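Local coordinates for protein dihydrodipicolinate synthase (Rhodopseudomonas palustris, PDB 3DZ1) that probably acts as a 4-hydroxy-tetrahydrodipicolinate synthase, a lyase of the DapA family likely to serve lysine biosynthesis, at residues Pro110-Phe124 with Leu146-Ile158. Sequence-based numbering, arbitrary orientation.
Sequences PPPSLRTDEQITTYF and LSVVMTPKVIRQI
I120 reaches across to V148, V154 and I158. Its CD1 meets V148 CG1 tip to tip at 3.7 Å. With CG1 anti to the carbonyl carbon (chi1 -64°), CG2 is anti to the backbone N and lies 3.8 Å from both V154 CG1 and I158 CD1. An alanine here would probably cost V148 CG1, V154 CG1 and I158 CD1 their I120 contacts and open a gap between the two helices. One turn on, F124 takes M150 CE at its ring edge, 3.7 Å from CE2. M150 is a selenomethionine with an extended chain, and the same methyl presses on P110 CG. V148 CG2 packs against the type I turn P111-L114, 3.1 Å from P111 O.

These are neighbouring elements of a TIM barrel. Helices 117-131 and 152-161 follow the fourth and fifth strands and run side by side on the outside, with short-segment axes 9.8 Å apart at -25°. F124 and I158 also rest on strand 137-141.

The helix starts are tied by water. D117 lays its carboxylate across V154 CG2, and its OD1 accepts from water 1. That water also donates to V149 O and accepts from T151 N. The T121 and Q157 side chains cross at about a right angle, with T121 CG2 3.4 Å from Q157 OE1. Water 2 donates to Q157 OE1 and, weakly, to D117 O.

Caps set each helix start. T116 and Q119 form a capping box: Q119 N donates to T116 OG1 at 2.9 Å and T116 N to Q119 OE1, which also accepts R115 N from the opposite face. T151 is the N-cap of the next helix, its OG1 accepting from V154 N. Beyond them, R115 NH2 bonds L114 O of a second subunit, whose T116 packs on V149.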
# COMPACT_ATOMS: atom_id res chain seq x y z
N PRO A 110 11.59 -11.05 -0.53
CA PRO A 110 10.27 -11.43 -1.04
C PRO A 110 9.64 -10.33 -1.89
O PRO A 110 9.98 -9.15 -1.74
CB PRO A 110 9.47 -11.65 0.24
CG PRO A 110 9.99 -10.56 1.12
CD PRO A 110 11.50 -10.62 0.88
N PRO A 111 8.75 -10.71 -2.82
CA PRO A 111 8.11 -9.68 -3.64
C PRO A 111 7.26 -8.83 -2.69
O PRO A 111 6.78 -9.33 -1.67
CB PRO A 111 7.27 -10.49 -4.63
CG PRO A 111 7.04 -11.80 -3.91
CD PRO A 111 8.38 -12.05 -3.28
N PRO A 112 7.07 -7.55 -3.00
CA PRO A 112 6.28 -6.64 -2.16
C PRO A 112 4.80 -6.95 -1.91
O PRO A 112 4.19 -6.36 -1.03
CB PRO A 112 6.48 -5.28 -2.84
CG PRO A 112 6.57 -5.66 -4.29
CD PRO A 112 7.48 -6.88 -4.25
N SER A 113 4.24 -7.89 -2.67
CA SER A 113 2.83 -8.22 -2.53
C SER A 113 2.46 -9.28 -1.48
O SER A 113 1.31 -9.36 -1.07
CB SER A 113 2.26 -8.67 -3.88
OG SER A 113 2.88 -9.87 -4.32
N LEU A 114 3.43 -10.08 -1.05
CA LEU A 114 3.17 -11.12 -0.07
C LEU A 114 2.66 -10.58 1.27
O LEU A 114 3.28 -9.71 1.88
CB LEU A 114 4.44 -11.95 0.17
CG LEU A 114 5.14 -12.49 -1.08
CD1 LEU A 114 6.27 -13.42 -0.66
CD2 LEU A 114 4.15 -13.24 -1.97
N ARG A 115 1.51 -11.09 1.71
CA ARG A 115 0.93 -10.64 2.98
C ARG A 115 0.76 -11.76 4.00
O ARG A 115 1.28 -11.69 5.11
CB ARG A 115 -0.42 -9.96 2.73
CG ARG A 115 -0.36 -8.80 1.75
CD ARG A 115 -1.68 -8.04 1.66
NE ARG A 115 -1.76 -6.91 2.60
CZ ARG A 115 -1.98 -7.01 3.90
NH1 ARG A 115 -2.14 -8.20 4.47
NH2 ARG A 115 -2.04 -5.92 4.65
N THR A 116 0.02 -12.80 3.63
CA THR A 116 -0.22 -13.91 4.55
C THR A 116 1.06 -14.70 4.77
O THR A 116 1.93 -14.75 3.90
CB THR A 116 -1.32 -14.86 4.03
OG1 THR A 116 -0.78 -15.68 2.99
CG2 THR A 116 -2.50 -14.07 3.48
N ASP A 117 1.18 -15.30 5.95
CA ASP A 117 2.36 -16.08 6.26
C ASP A 117 2.42 -17.29 5.34
O ASP A 117 3.49 -17.84 5.07
CB ASP A 117 2.33 -16.49 7.73
CG ASP A 117 2.07 -15.31 8.65
OD1 ASP A 117 2.30 -14.15 8.24
OD2 ASP A 117 1.63 -15.54 9.80
N GLU A 118 1.25 -17.69 4.85
CA GLU A 118 1.13 -18.82 3.94
C GLU A 118 1.81 -18.45 2.62
O GLU A 118 2.58 -19.24 2.06
CB GLU A 118 -0.36 -19.10 3.68
CG GLU A 118 -0.73 -20.55 3.44
CD GLU A 118 -2.24 -20.73 3.35
OE1 GLU A 118 -2.83 -20.30 2.33
OE2 GLU A 118 -2.83 -21.29 4.30
N GLN A 119 1.54 -17.25 2.13
CA GLN A 119 2.14 -16.79 0.88
C GLN A 119 3.65 -16.62 1.03
O GLN A 119 4.41 -16.90 0.11
CB GLN A 119 1.53 -15.45 0.45
CG GLN A 119 0.06 -15.52 0.13
CD GLN A 119 -0.53 -14.15 -0.14
OE1 GLN A 119 -0.26 -13.19 0.58
NE2 GLN A 119 -1.35 -14.04 -1.18
N ILE A 120 4.08 -16.15 2.20
CA ILE A 120 5.50 -15.94 2.45
C ILE A 120 6.28 -17.25 2.46
O ILE A 120 7.27 -17.39 1.74
CB ILE A 120 5.73 -15.20 3.79
CG1 ILE A 120 5.13 -13.79 3.69
CG2 ILE A 120 7.23 -15.09 4.10
CD1 ILE A 120 5.11 -13.03 5.00
N THR A 121 5.85 -18.23 3.25
CA THR A 121 6.57 -19.49 3.30
C THR A 121 6.53 -20.21 1.96
O THR A 121 7.51 -20.83 1.55
CB THR A 121 6.02 -20.42 4.42
OG1 THR A 121 4.61 -20.59 4.26
CG2 THR A 121 6.30 -19.81 5.78
N THR A 122 5.40 -20.13 1.26
CA THR A 122 5.29 -20.77 -0.03
C THR A 122 6.26 -20.16 -1.04
O THR A 122 6.93 -20.88 -1.78
CB THR A 122 3.86 -20.67 -0.60
OG1 THR A 122 3.01 -21.54 0.15
CG2 THR A 122 3.83 -21.07 -2.08
N TYR A 123 6.35 -18.83 -1.05
CA TYR A 123 7.25 -18.17 -1.99
C TYR A 123 8.68 -18.66 -1.86
O TYR A 123 9.33 -18.99 -2.85
CB TYR A 123 7.24 -16.65 -1.77
CG TYR A 123 8.22 -15.96 -2.69
CD1 TYR A 123 7.93 -15.78 -4.04
CD2 TYR A 123 9.49 -15.59 -2.23
CE1 TYR A 123 8.88 -15.25 -4.91
CE2 TYR A 123 10.44 -15.05 -3.10
CZ TYR A 123 10.13 -14.89 -4.44
OH TYR A 123 11.07 -14.39 -5.31
N PHE A 124 9.18 -18.70 -0.63
CA PHE A 124 10.55 -19.13 -0.43
C PHE A 124 10.80 -20.60 -0.75
O PHE A 124 11.91 -20.95 -1.14
CB PHE A 124 11.00 -18.75 0.98
CG PHE A 124 11.27 -17.28 1.11
CD1 PHE A 124 12.33 -16.70 0.43
CD2 PHE A 124 10.41 -16.46 1.83
CE1 PHE A 124 12.53 -15.32 0.45
CE2 PHE A 124 10.60 -15.08 1.86
CZ PHE A 124 11.66 -14.51 1.17
N LEU A 146 10.39 -3.07 1.52
CA LEU A 146 9.74 -4.18 0.83
C LEU A 146 8.29 -4.44 1.23
O LEU A 146 7.61 -5.27 0.62
CB LEU A 146 10.58 -5.44 1.03
CG LEU A 146 12.05 -5.27 0.63
CD1 LEU A 146 12.81 -6.55 0.90
CD2 LEU A 146 12.14 -4.89 -0.84
N SER A 147 7.81 -3.73 2.25
CA SER A 147 6.43 -3.86 2.72
C SER A 147 6.13 -5.15 3.47
O SER A 147 5.44 -5.14 4.48
CB SER A 147 5.45 -3.72 1.55
OG SER A 147 5.66 -2.50 0.85
N VAL A 148 6.64 -6.27 2.97
CA VAL A 148 6.39 -7.55 3.62
C VAL A 148 6.87 -7.59 5.07
O VAL A 148 7.95 -7.10 5.39
CB VAL A 148 7.07 -8.70 2.84
CG1 VAL A 148 6.81 -10.03 3.55
CG2 VAL A 148 6.54 -8.74 1.41
N VAL A 149 6.06 -8.17 5.94
CA VAL A 149 6.42 -8.29 7.34
C VAL A 149 6.48 -9.78 7.68
O VAL A 149 5.56 -10.53 7.37
CB VAL A 149 5.38 -7.60 8.27
CG1 VAL A 149 5.75 -7.83 9.74
CG2 VAL A 149 5.33 -6.11 7.96
N MSE A 150 7.58 -10.19 8.32
CA MSE A 150 7.79 -11.58 8.70
C MSE A 150 7.99 -11.74 10.20
O MSE A 150 8.93 -11.18 10.76
CB MSE A 150 9.03 -12.13 8.00
CG MSE A 150 9.07 -11.92 6.50
SE MSE A 150 10.67 -12.72 5.76
CE MSE A 150 10.53 -12.07 3.95
N THR A 151 7.12 -12.50 10.86
CA THR A 151 7.27 -12.70 12.30
C THR A 151 8.42 -13.67 12.54
O THR A 151 8.83 -14.39 11.63
CB THR A 151 6.01 -13.32 12.93
OG1 THR A 151 5.81 -14.64 12.40
CG2 THR A 151 4.78 -12.47 12.63
N PRO A 152 8.97 -13.68 13.76
CA PRO A 152 10.07 -14.59 14.08
C PRO A 152 9.70 -16.04 13.76
O PRO A 152 10.52 -16.80 13.27
CB PRO A 152 10.29 -14.35 15.56
CG PRO A 152 10.03 -12.88 15.68
CD PRO A 152 8.77 -12.71 14.85
N LYS A 153 8.45 -16.41 14.04
CA LYS A 153 7.97 -17.77 13.76
C LYS A 153 7.96 -18.06 12.26
O LYS A 153 8.25 -19.18 11.83
CB LYS A 153 6.57 -17.98 14.34
CG LYS A 153 6.53 -18.00 15.86
CD LYS A 153 5.13 -18.27 16.39
CE LYS A 153 5.14 -18.36 17.91
NZ LYS A 153 3.78 -18.63 18.48
N VAL A 154 7.61 -17.05 11.47
CA VAL A 154 7.59 -17.22 10.02
C VAL A 154 9.02 -17.39 9.53
O VAL A 154 9.31 -18.21 8.66
CB VAL A 154 6.93 -16.00 9.31
CG1 VAL A 154 7.33 -15.97 7.83
CG2 VAL A 154 5.41 -16.10 9.41
N ILE A 155 9.93 -16.59 10.09
CA ILE A 155 11.33 -16.68 9.72
C ILE A 155 11.83 -18.08 10.07
O ILE A 155 12.50 -18.72 9.26
CB ILE A 155 12.17 -15.62 10.46
CG1 ILE A 155 11.83 -14.23 9.92
CG2 ILE A 155 13.67 -15.93 10.30
CD1 ILE A 155 12.46 -13.09 10.70
N ARG A 156 11.51 -18.54 11.28
CA ARG A 156 11.94 -19.87 11.71
C ARG A 156 11.47 -20.95 10.75
O ARG A 156 12.22 -21.87 10.41
CB ARG A 156 11.41 -20.17 13.12
CG ARG A 156 11.70 -21.59 13.59
CD ARG A 156 11.24 -21.82 15.02
NE ARG A 156 9.79 -21.66 15.15
CZ ARG A 156 9.14 -21.70 16.31
NH1 ARG A 156 9.80 -21.89 17.44
NH2 ARG A 156 7.82 -21.54 16.33
N GLN A 157 10.22 -20.85 10.31
CA GLN A 157 9.65 -21.81 9.38
C GLN A 157 10.39 -21.78 8.04
O GLN A 157 10.72 -22.83 7.48
CB GLN A 157 8.17 -21.52 9.17
CG GLN A 157 7.49 -22.40 8.13
CD GLN A 157 5.99 -22.44 8.31
OE1 GLN A 157 5.37 -21.43 8.66
NE2 GLN A 157 5.39 -23.60 8.07
N ILE A 158 10.64 -20.58 7.52
CA ILE A 158 11.34 -20.43 6.25
C ILE A 158 12.70 -21.11 6.31
O ILE A 158 13.08 -21.84 5.39
CB ILE A 158 11.58 -18.94 5.92
CG1 ILE A 158 10.24 -18.24 5.67
CG2 ILE A 158 12.49 -18.81 4.71
CD1 ILE A 158 10.36 -16.73 5.54
O HOH W 1 4.74 -12.80 8.99
O HOH W 2 2.92 -20.51 6.95